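Long-range contacts in 70 kDa peptidylprolyl isomerase, putative (Plasmodium falciparum, PDB 2FBN), which is a putative FK506-binding peptidyl-prolyl isomerase whose C-terminal tetratricopeptide repeat domain interacts with the C-terminal pentapeptide of Hsp90: residues Thr30-Val35 against Gln77-Lys82; Gln36-Ile41 against Lys62-Phe67; Asn120-Leu125 against Ser150-Asn155; Tyr126-Ala131 against Lys142-Lys147. One frame throughout, in Å; residues are numbered along the deposited sequence.

Contact 1 (Thr30-Val35 against Gln77-Lys82)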
# COMPACT_ATOMS: atom_id res chain seq x y z
N THR A 30 -13.95 10.58 16.34
CA THR A 30 -14.38 9.38 17.05
C THR A 30 -14.45 8.25 16.04
O THR A 30 -14.45 8.50 14.83
CB THR A 30 -15.78 9.53 17.67
OG1 THR A 30 -16.74 9.63 16.61
CG2 THR A 30 -15.86 10.79 18.58
N ASP A 31 -14.51 7.01 16.53
CA ASP A 31 -14.63 5.86 15.62
C ASP A 31 -15.87 5.94 14.74
O ASP A 31 -15.82 5.62 13.54
CB ASP A 31 -14.64 4.54 16.39
CG ASP A 31 -13.33 4.29 17.13
OD1 ASP A 31 -12.39 5.08 16.97
OD2 ASP A 31 -13.27 3.29 17.87
N GLU A 32 -16.98 6.35 15.33
CA GLU A 32 -18.20 6.56 14.57
C GLU A 32 -17.99 7.59 13.44
O GLU A 32 -18.45 7.39 12.30
CB GLU A 32 -19.33 7.00 15.50
CG GLU A 32 -19.78 5.91 16.47
CD GLU A 32 -18.89 5.75 17.72
OE1 GLU A 32 -17.89 6.51 17.90
OE2 GLU A 32 -19.20 4.84 18.53
N GLU A 33 -17.26 8.66 13.75
CA GLU A 33 -16.99 9.72 12.77
C GLU A 33 -16.04 9.25 11.68
O GLU A 33 -16.18 9.67 10.52
CB GLU A 33 -16.44 10.97 13.43
CG GLU A 33 -17.45 11.73 14.29
CD GLU A 33 -16.81 12.90 15.02
OE1 GLU A 33 -15.73 12.74 15.63
OE2 GLU A 33 -17.43 13.99 15.00
N LYS A 34 -15.09 8.39 12.04
CA LYS A 34 -14.17 7.82 11.05
C LYS A 34 -14.97 7.06 10.00
O LYS A 34 -14.76 7.25 8.80
CB LYS A 34 -13.10 6.94 11.69
CG LYS A 34 -12.10 7.73 12.52
CD LYS A 34 -11.06 6.82 13.12
CE LYS A 34 -10.07 7.60 13.97
NZ LYS A 34 -9.06 6.69 14.56
N VAL A 35 -15.91 6.23 10.45
CA VAL A 35 -16.77 5.47 9.54
C VAL A 35 -17.62 6.38 8.66
O VAL A 35 -17.66 6.19 7.43
CB VAL A 35 -17.67 4.48 10.31
CG1 VAL A 35 -18.65 3.76 9.34
CG2 VAL A 35 -16.82 3.44 11.01
N GLN A 77 -18.90 -4.40 16.71
CA GLN A 77 -19.31 -5.15 15.51
C GLN A 77 -20.00 -4.28 14.46
O GLN A 77 -19.81 -4.50 13.26
CB GLN A 77 -20.17 -6.38 15.86
CG GLN A 77 -20.23 -7.38 14.71
CD GLN A 77 -21.05 -8.63 15.02
OE1 GLN A 77 -22.27 -8.57 15.11
NE2 GLN A 77 -20.37 -9.76 15.13
N ILE A 78 -20.79 -3.30 14.90
CA ILE A 78 -21.51 -2.41 13.98
C ILE A 78 -20.52 -1.61 13.12
O ILE A 78 -20.64 -1.60 11.89
CB ILE A 78 -22.48 -1.46 14.72
CG1 ILE A 78 -23.58 -2.28 15.41
CG2 ILE A 78 -23.08 -0.40 13.78
CD1 ILE A 78 -24.38 -1.50 16.44
N LEU A 79 -19.55 -0.98 13.77
CA LEU A 79 -18.53 -0.21 13.06
C LEU A 79 -17.62 -1.10 12.20
O LEU A 79 -17.24 -0.70 11.11
CB LEU A 79 -17.70 0.64 14.03
CG LEU A 79 -18.48 1.73 14.78
CD1 LEU A 79 -17.51 2.65 15.50
CD2 LEU A 79 -19.41 2.53 13.87
N LEU A 80 -17.27 -2.28 12.72
CA LEU A 80 -16.45 -3.24 11.95
C LEU A 80 -17.12 -3.61 10.64
O LEU A 80 -16.48 -3.63 9.58
CB LEU A 80 -16.17 -4.51 12.78
CG LEU A 80 -15.15 -4.39 13.91
CD1 LEU A 80 -15.21 -5.63 14.80
CD2 LEU A 80 -13.73 -4.18 13.38
N ASP A 81 -18.41 -3.92 10.72
CA ASP A 81 -19.15 -4.32 9.53
C ASP A 81 -19.21 -3.19 8.50
O ASP A 81 -19.04 -3.42 7.30
CB ASP A 81 -20.54 -4.86 9.90
CG ASP A 81 -20.49 -6.22 10.61
OD1 ASP A 81 -19.44 -6.92 10.57
OD2 ASP A 81 -21.51 -6.60 11.21
N LYS A 82 -19.42 -1.96 8.97
CA LYS A 82 -19.43 -0.79 8.09
C LYS A 82 -18.04 -0.57 7.49
O LYS A 82 -17.91 -0.32 6.30
CB LYS A 82 -19.93 0.46 8.83
CG LYS A 82 -21.40 0.38 9.21
CD LYS A 82 -21.92 1.71 9.72
CE LYS A 82 -23.38 1.61 10.16
NZ LYS A 82 -24.27 1.29 9.00
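Leu79 meets Asp31, Glu32 and Val35 with its two methyl branches, and this one side chain makes most of the apolar contact between Thr30-Val35 and Gln77-Lys82. Its CD1 branch runs up to the first turn of the facing helix, where it lies 3.5 Å from Asp31 CB and 3.7 Å from the backbone nitrogen of Glu32. The other branch, CD2, turns to Val35 CG2 at 4.0 Å. Val35 splits its own two methyls in the same way: CG1, anti to the backbone N (chi1 176°), turns instead to Lys82 CB at 3.6 Å. Only CB and CD of Lys82 come close to Val35 CG1; beyond them the chain leads away from the facing helix.

The capping bonds lie within Thr30-Val35. Thr30 is the N-cap of its helix, and with Glu33 it forms a capping box: Glu33 N donates to Thr30 OG1 (3.1 Å), while Thr30 N makes a nearly straight bond to the anti lone pair of Glu33 OE1 (2.9 Å, 173°). Glu33 OE2 pairs with Lys23.

The two helix starts run nearly parallel, 21° apart, with axes 10.2 Å from each other. Trp74 touches Asp31, Val35 and Leu80 from the loop before helix 77-100. Parallel packing of helices 31-50 and 77-100, with helix 54-66 between them in sequence, is characteristic of stacked tetratricopeptide repeat hairpins.

Contact 2 (Gln36-Ile41 against Lys62-Phe67); sequences QSAFDI and KEALDF
Phe67 lays one face of its ring against Ser37, whose CB stands 3.9 Å from the ring centroid and 23° off the normal. This is a CH-pi contact made by the methylene. The serine hydroxyl is turned back along its own helix: with OG beside the backbone N (chi1 -59°), it bonds to the carbonyl of Glu33. Ile41 also approaches this ring, and the two side chains cross at about a right angle, though the exact position of its CD1 is doubtful. Tyr29 meets Phe67 edge-to-face.

Small residues set the spacing elsewhere. Ala38 CB rests 3.5 Å from the carbonyl oxygen of Ala64 and 4.1 Å from Phe67 CB, while Ala64 CB in return lies 3.5 Å from Ala38 O. With an alanine on each side, the axes of helices 31-50 and 54-66 approach to 8.1 Å in these segments at 171°, the tight antiparallel helical hairpin that is the building block of tetratricopeptide repeat folds. Beyond the alanines, the CG2 branch of Ile41 turns to the backbone N of Ala64 (3.7 Å) and to Glu63 CB (3.8 Å), with the extended glutamate chain crossing the isoleucine at roughly a right angle. Cys90 of helix 77-100 also touches Ala64.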
# COMPACT_ATOMS: atom_id res chain seq x y z
N GLN A 36 -18.27 7.37 9.28
CA GLN A 36 -19.14 8.28 8.53
C GLN A 36 -18.38 9.06 7.46
O GLN A 36 -18.84 9.15 6.31
CB GLN A 36 -19.91 9.23 9.47
CG GLN A 36 -20.99 10.05 8.76
CD GLN A 36 -21.98 9.19 7.99
OE1 GLN A 36 -22.69 8.36 8.57
NE2 GLN A 36 -22.03 9.38 6.67
N SER A 37 -17.23 9.62 7.84
CA SER A 37 -16.41 10.40 6.92
C SER A 37 -15.87 9.51 5.80
O SER A 37 -15.87 9.92 4.64
CB SER A 37 -15.27 11.11 7.65
OG SER A 37 -15.76 11.99 8.66
N ALA A 38 -15.41 8.31 6.15
CA ALA A 38 -14.92 7.37 5.13
C ALA A 38 -16.03 7.04 4.11
O ALA A 38 -15.80 7.05 2.90
CB ALA A 38 -14.39 6.08 5.77
N PHE A 39 -17.24 6.80 4.60
CA PHE A 39 -18.37 6.52 3.69
C PHE A 39 -18.61 7.73 2.77
O PHE A 39 -18.72 7.58 1.55
CB PHE A 39 -19.63 6.18 4.48
CG PHE A 39 -20.83 5.92 3.61
CD1 PHE A 39 -21.05 4.67 3.06
CD2 PHE A 39 -21.73 6.94 3.34
CE1 PHE A 39 -22.17 4.43 2.25
CE2 PHE A 39 -22.85 6.72 2.51
CZ PHE A 39 -23.05 5.47 1.97
N ASP A 40 -18.65 8.93 3.35
CA ASP A 40 -18.94 10.15 2.60
C ASP A 40 -17.88 10.43 1.54
O ASP A 40 -18.20 10.79 0.39
CB ASP A 40 -19.04 11.34 3.55
CG ASP A 40 -20.31 11.33 4.38
OD1 ASP A 40 -21.27 10.59 4.05
OD2 ASP A 40 -20.32 12.08 5.39
N ILE A 41 -16.62 10.25 1.92
CA ILE A 41 -15.50 10.48 1.01
C ILE A 41 -15.51 9.43 -0.12
O ILE A 41 -15.25 9.76 -1.29
CB ILE A 41 -14.16 10.56 1.77
CG1 ILE A 41 -14.18 11.81 2.67
CG2 ILE A 41 -12.97 10.61 0.80
CD1 ILE A 41 -13.18 11.79 3.80
N LYS A 62 -8.53 6.77 -1.60
CA LYS A 62 -7.39 6.65 -0.67
C LYS A 62 -7.64 7.41 0.64
O LYS A 62 -7.35 6.92 1.73
CB LYS A 62 -6.11 7.10 -1.34
CG LYS A 62 -5.61 6.07 -2.33
CD LYS A 62 -4.26 6.40 -2.87
CE LYS A 62 -3.65 5.11 -3.42
NZ LYS A 62 -2.22 5.28 -3.79
N GLU A 63 -8.16 8.64 0.53
CA GLU A 63 -8.56 9.40 1.72
C GLU A 63 -9.57 8.63 2.60
O GLU A 63 -9.45 8.60 3.83
CB GLU A 63 -9.16 10.74 1.29
CG GLU A 63 -8.12 11.73 0.79
CD GLU A 63 -8.74 13.05 0.30
OE1 GLU A 63 -9.98 13.16 0.26
OE2 GLU A 63 -7.95 13.97 -0.03
N ALA A 64 -10.58 8.02 1.97
CA ALA A 64 -11.55 7.18 2.69
C ALA A 64 -10.84 6.10 3.51
O ALA A 64 -11.09 5.93 4.71
CB ALA A 64 -12.56 6.53 1.70
N LEU A 65 -9.94 5.37 2.85
CA LEU A 65 -9.18 4.29 3.50
C LEU A 65 -8.28 4.79 4.63
O LEU A 65 -8.06 4.08 5.62
CB LEU A 65 -8.36 3.51 2.47
CG LEU A 65 -9.21 2.64 1.53
CD1 LEU A 65 -8.31 2.01 0.47
CD2 LEU A 65 -10.00 1.59 2.33
N ASP A 66 -7.75 6.00 4.48
CA ASP A 66 -6.88 6.62 5.51
C ASP A 66 -7.58 6.75 6.87
O ASP A 66 -6.92 6.71 7.92
CB ASP A 66 -6.39 7.98 5.03
CG ASP A 66 -5.36 7.87 3.90
OD1 ASP A 66 -4.80 6.78 3.68
OD2 ASP A 66 -5.11 8.90 3.24
N PHE A 67 -8.91 6.88 6.86
CA PHE A 67 -9.68 6.91 8.12
C PHE A 67 -9.56 5.63 8.92
O PHE A 67 -9.82 5.64 10.11
CB PHE A 67 -11.13 7.26 7.87
CG PHE A 67 -11.35 8.72 7.73
CD1 PHE A 67 -11.37 9.54 8.86
CD2 PHE A 67 -11.51 9.29 6.47
CE1 PHE A 67 -11.56 10.93 8.72
CE2 PHE A 67 -11.69 10.66 6.33
CZ PHE A 67 -11.72 11.48 7.47

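Contact 3 (Asn120-Leu125 against Ser150-Asn155)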
# COMPACT_ATOMS: atom_id res chain seq x y z
N ASN A 120 -12.44 -14.85 -2.52
CA ASN A 120 -13.19 -15.21 -3.71
C ASN A 120 -14.25 -14.19 -4.14
O ASN A 120 -15.18 -14.53 -4.88
CB ASN A 120 -13.81 -16.62 -3.57
CG ASN A 120 -12.77 -17.71 -3.37
OD1 ASN A 120 -11.57 -17.49 -3.59
ND2 ASN A 120 -13.22 -18.89 -2.96
N ASN A 121 -14.13 -12.94 -3.67
CA ASN A 121 -14.89 -11.83 -4.23
C ASN A 121 -14.66 -11.88 -5.74
O ASN A 121 -13.53 -11.73 -6.19
CB ASN A 121 -14.41 -10.49 -3.64
CG ASN A 121 -15.20 -9.29 -4.16
OD1 ASN A 121 -15.09 -8.93 -5.34
ND2 ASN A 121 -15.99 -8.67 -3.29
N VAL A 122 -15.72 -12.13 -6.52
CA VAL A 122 -15.54 -12.36 -7.96
C VAL A 122 -15.02 -11.14 -8.71
O VAL A 122 -14.21 -11.25 -9.65
CB VAL A 122 -16.86 -12.87 -8.63
CG1 VAL A 122 -16.69 -12.98 -10.17
CG2 VAL A 122 -17.24 -14.21 -8.04
N LYS A 123 -15.52 -9.97 -8.33
CA LYS A 123 -15.10 -8.75 -8.99
C LYS A 123 -13.61 -8.54 -8.74
O LYS A 123 -12.87 -8.16 -9.64
CB LYS A 123 -15.93 -7.56 -8.49
CG LYS A 123 -17.39 -7.57 -9.00
CD LYS A 123 -18.20 -6.39 -8.43
CE LYS A 123 -19.05 -6.78 -7.21
NZ LYS A 123 -19.85 -5.62 -6.66
N ALA A 124 -13.18 -8.81 -7.51
CA ALA A 124 -11.75 -8.63 -7.16
C ALA A 124 -10.87 -9.66 -7.89
O ALA A 124 -9.77 -9.35 -8.35
CB ALA A 124 -11.53 -8.72 -5.67
N LEU A 125 -11.34 -10.91 -7.95
CA LEU A 125 -10.57 -11.94 -8.67
C LEU A 125 -10.40 -11.51 -10.13
O LEU A 125 -9.31 -11.63 -10.71
CB LEU A 125 -11.30 -13.29 -8.59
CG LEU A 125 -11.03 -14.18 -7.38
CD1 LEU A 125 -12.05 -15.30 -7.34
CD2 LEU A 125 -9.59 -14.75 -7.39
N SER A 150 -15.16 -19.75 -13.40
CA SER A 150 -15.81 -20.89 -12.74
C SER A 150 -16.94 -20.46 -11.81
O SER A 150 -17.96 -21.15 -11.73
CB SER A 150 -14.77 -21.72 -12.00
OG SER A 150 -13.90 -22.33 -12.93
N LEU A 151 -16.75 -19.34 -11.11
CA LEU A 151 -17.76 -18.79 -10.21
C LEU A 151 -18.90 -18.08 -10.96
O LEU A 151 -20.06 -18.13 -10.52
CB LEU A 151 -17.13 -17.85 -9.19
CG LEU A 151 -16.10 -18.46 -8.23
CD1 LEU A 151 -15.40 -17.35 -7.45
CD2 LEU A 151 -16.76 -19.47 -7.27
N ASN A 152 -18.56 -17.43 -12.08
CA ASN A 152 -19.55 -16.70 -12.89
C ASN A 152 -19.43 -17.09 -14.35
O ASN A 152 -18.95 -16.29 -15.17
CB ASN A 152 -19.33 -15.19 -12.77
CG ASN A 152 -19.91 -14.59 -11.52
OD1 ASN A 152 -19.85 -15.18 -10.44
ND2 ASN A 152 -20.46 -13.39 -11.65
N PRO A 153 -19.86 -18.32 -14.70
CA PRO A 153 -19.54 -18.87 -16.02
C PRO A 153 -20.20 -18.18 -17.23
O PRO A 153 -19.73 -18.36 -18.34
CB PRO A 153 -19.99 -20.34 -15.93
CG PRO A 153 -20.89 -20.42 -14.76
CD PRO A 153 -20.65 -19.24 -13.86
N ASN A 154 -21.26 -17.40 -17.02
CA ASN A 154 -21.84 -16.67 -18.16
C ASN A 154 -21.42 -15.21 -18.23
O ASN A 154 -21.96 -14.45 -19.04
CB ASN A 154 -23.37 -16.77 -18.18
CG ASN A 154 -23.87 -18.04 -18.88
OD1 ASN A 154 -24.92 -18.56 -18.51
ND2 ASN A 154 -23.13 -18.52 -19.89
N ASN A 155 -20.46 -14.81 -17.39
CA ASN A 155 -19.97 -13.43 -17.43
C ASN A 155 -19.00 -13.26 -18.58
O ASN A 155 -17.93 -13.87 -18.62
CB ASN A 155 -19.34 -13.00 -16.09
CG ASN A 155 -18.95 -11.53 -16.08
OD1 ASN A 155 -18.16 -11.08 -16.91
ND2 ASN A 155 -19.51 -10.78 -15.15
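Leu151 and Val122 make the apolar centre of this contact, sliding past each other in opposite directions. Val122 CG2 lies 3.7 Å from Leu151 CD1 and 3.8 Å from Leu151 CB, so one methyl of the valine rests along the leucine chain. The same CD1 branch also meets Leu125 CD1 at 3.9 Å, where the two leucines cross at about a right angle, and the carbonyl oxygen of Asn120 at 3.8 Å. The side chain of Asn152 packs obliquely against Val122, near CG1.

Both segments belong to one tetratricopeptide repeat: Val122 begins its first helix and Leu151 ends its second, which brings the open end of the antiparallel hairpin together. A type I beta turn from Asn152 to Asn155 then leads the chain into helix 156-173, whose Ile158 touches Val122 and Asn152.

Two helix starts near this patch are capped by asparagines. Asn121 is an N-cap, its OD1 accepting from Ala124 N at 2.9 Å with the donor tilted 19° from the carbonyl plane; its ND2 bonds to Asp118. Chi1 of -179° sets OD1 over the first turn, where Ala124 N reaches it. Asn155 caps the next helix similarly, by OD1 to Ile158 N.

Contact 4 (Tyr126-Ala131 against Lys142-Lys147)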
# COMPACT_ATOMS: atom_id res chain seq x y z
N TYR A 126 -11.48 -10.99 -10.70
CA TYR A 126 -11.45 -10.53 -12.10
C TYR A 126 -10.46 -9.37 -12.27
O TYR A 126 -9.58 -9.39 -13.15
CB TYR A 126 -12.85 -10.11 -12.55
CG TYR A 126 -12.83 -9.42 -13.89
CD1 TYR A 126 -12.49 -10.12 -15.06
CD2 TYR A 126 -13.11 -8.07 -14.01
CE1 TYR A 126 -12.44 -9.48 -16.30
CE2 TYR A 126 -13.05 -7.43 -15.24
CZ TYR A 126 -12.72 -8.15 -16.37
OH TYR A 126 -12.68 -7.50 -17.59
N LYS A 127 -10.57 -8.36 -11.42
CA LYS A 127 -9.69 -7.19 -11.54
C LYS A 127 -8.22 -7.56 -11.27
O LYS A 127 -7.32 -7.07 -11.94
CB LYS A 127 -10.16 -6.09 -10.60
CG LYS A 127 -11.56 -5.58 -10.97
CD LYS A 127 -12.15 -4.68 -9.88
CE LYS A 127 -13.63 -4.36 -10.16
NZ LYS A 127 -13.86 -3.81 -11.53
N LEU A 128 -8.00 -8.45 -10.30
CA LEU A 128 -6.67 -9.00 -10.06
C LEU A 128 -6.15 -9.76 -11.29
O LEU A 128 -4.99 -9.62 -11.70
CB LEU A 128 -6.68 -9.91 -8.83
CG LEU A 128 -5.36 -10.63 -8.53
CD1 LEU A 128 -4.21 -9.65 -8.32
CD2 LEU A 128 -5.59 -11.47 -7.28
N GLY A 129 -7.01 -10.58 -11.89
CA GLY A 129 -6.63 -11.28 -13.10
C GLY A 129 -6.24 -10.35 -14.24
O GLY A 129 -5.21 -10.54 -14.88
N VAL A 130 -7.06 -9.33 -14.48
CA VAL A 130 -6.75 -8.36 -15.54
C VAL A 130 -5.39 -7.68 -15.30
O VAL A 130 -4.55 -7.62 -16.17
CB VAL A 130 -7.85 -7.30 -15.65
CG1 VAL A 130 -7.42 -6.14 -16.56
CG2 VAL A 130 -9.14 -7.96 -16.15
N ALA A 131 -5.16 -7.24 -14.06
CA ALA A 131 -3.95 -6.49 -13.75
C ALA A 131 -2.71 -7.39 -13.84
O ALA A 131 -1.68 -7.00 -14.40
CB ALA A 131 -4.08 -5.89 -12.38
N LYS A 142 -4.04 -16.44 -15.26
CA LYS A 142 -4.85 -17.55 -15.75
C LYS A 142 -5.60 -18.21 -14.59
O LYS A 142 -6.78 -18.55 -14.72
CB LYS A 142 -3.97 -18.56 -16.50
CG LYS A 142 -4.77 -19.71 -17.10
CD LYS A 142 -3.91 -20.57 -17.97
CE LYS A 142 -4.68 -21.81 -18.40
NZ LYS A 142 -3.76 -22.80 -19.01
N GLU A 143 -4.91 -18.38 -13.46
CA GLU A 143 -5.56 -18.96 -12.27
C GLU A 143 -6.70 -18.08 -11.74
O GLU A 143 -7.78 -18.58 -11.44
CB GLU A 143 -4.51 -19.22 -11.17
CG GLU A 143 -3.50 -20.32 -11.51
CD GLU A 143 -2.92 -21.00 -10.27
OE1 GLU A 143 -3.05 -20.45 -9.14
OE2 GLU A 143 -2.32 -22.11 -10.42
N ASN A 144 -6.44 -16.77 -11.63
CA ASN A 144 -7.45 -15.82 -11.14
C ASN A 144 -8.69 -15.88 -12.02
O ASN A 144 -9.81 -15.95 -11.53
CB ASN A 144 -6.98 -14.36 -11.21
CG ASN A 144 -5.66 -14.09 -10.50
OD1 ASN A 144 -4.89 -13.25 -10.93
ND2 ASN A 144 -5.41 -14.80 -9.40
N LEU A 145 -8.44 -15.84 -13.32
CA LEU A 145 -9.52 -15.71 -14.31
C LEU A 145 -10.28 -17.02 -14.48
O LEU A 145 -11.51 -17.02 -14.61
CB LEU A 145 -8.99 -15.17 -15.64
CG LEU A 145 -8.52 -13.71 -15.57
CD1 LEU A 145 -7.74 -13.33 -16.84
CD2 LEU A 145 -9.71 -12.75 -15.28
N TYR A 146 -9.55 -18.14 -14.45
CA TYR A 146 -10.20 -19.46 -14.48
C TYR A 146 -11.11 -19.61 -13.27
O TYR A 146 -12.24 -20.07 -13.40
CB TYR A 146 -9.16 -20.59 -14.55
CG TYR A 146 -9.77 -21.97 -14.68
CD1 TYR A 146 -10.07 -22.51 -15.93
CD2 TYR A 146 -10.07 -22.73 -13.55
CE1 TYR A 146 -10.65 -23.77 -16.06
CE2 TYR A 146 -10.65 -24.00 -13.67
CZ TYR A 146 -10.93 -24.51 -14.93
OH TYR A 146 -11.51 -25.77 -15.06
N LYS A 147 -10.64 -19.17 -12.11
CA LYS A 147 -11.47 -19.20 -10.90
C LYS A 147 -12.70 -18.29 -11.03
O LYS A 147 -13.84 -18.69 -10.74
CB LYS A 147 -10.66 -18.80 -9.66
CG LYS A 147 -11.45 -18.98 -8.37
CD LYS A 147 -10.53 -18.97 -7.16
CE LYS A 147 -11.24 -19.52 -5.93
NZ LYS A 147 -10.30 -19.69 -4.78
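Asn144 and Leu145 pack against Gly129 where the two antiparallel helices of a tetratricopeptide repeat come close, their axes 8.0 Å apart at 148° in these segments. The path of Asn144 illustrates how a polar side chain can lie in such an interface. Its CB sits over the glycine, 3.6 Å from Gly129 CA. CG follows anti to the carbonyl carbon (chi1 -55°), which keeps the amide alongside the opposite helix, between Gly129 CA and Leu128 CG. At the tip the two branches part company. OD1 lies 3.4 Å from Gly129 CA and 3.6 Å from Leu128 CG, and its hydrogen bond comes from Asn132 ND2, one turn beyond Leu128 on the facing helix. ND2 heads toward Leu128 CD2, the side chains of Leu128 and Asn144 crossing at about a right angle. The amide oxygen is thus tied by a side chain of the same helix whose surface it touches.

Gly129, lacking a side chain, lets the backbones come close: its CA and Asn144 CA are 5.0 Å apart. Leu145 CG comes to 3.9 Å from Gly129 CA.

Helix 156-173 flanks the pair, its Cys165 touching Leu145 and its Ser161 hydrogen-bonded to the hydroxyl of Tyr126. The ring of Tyr126 has Val130 CG2 over one face, and its CD1 meets the end of Leu145 obliquely, with CD2 of the leucine 3.8 Å away.

From the N terminus, helix 31-50 is used twice: its start pairs with helix 77-100 in contact 1, its next turns with helix 54-66 in contact 2. Contact 2 closes the shorter loop and is nested inside that of contact 1; the two touch where Lys34 CD meets Phe67 O. After contact 1 has closed, the chain runs on along helix 77-100 and through helix 104-117 before contact 3 opens, within which contact 4 is nested, both joining helices 122-135 and 138-151 of one repeat. Lys147 NZ to Asn120 OD1, 2.8 Å, links these two. The pairs follow in series without crossing; contacts 2 and 4 lie on opposite sides of the chain's centre, centres about 28 Å apart.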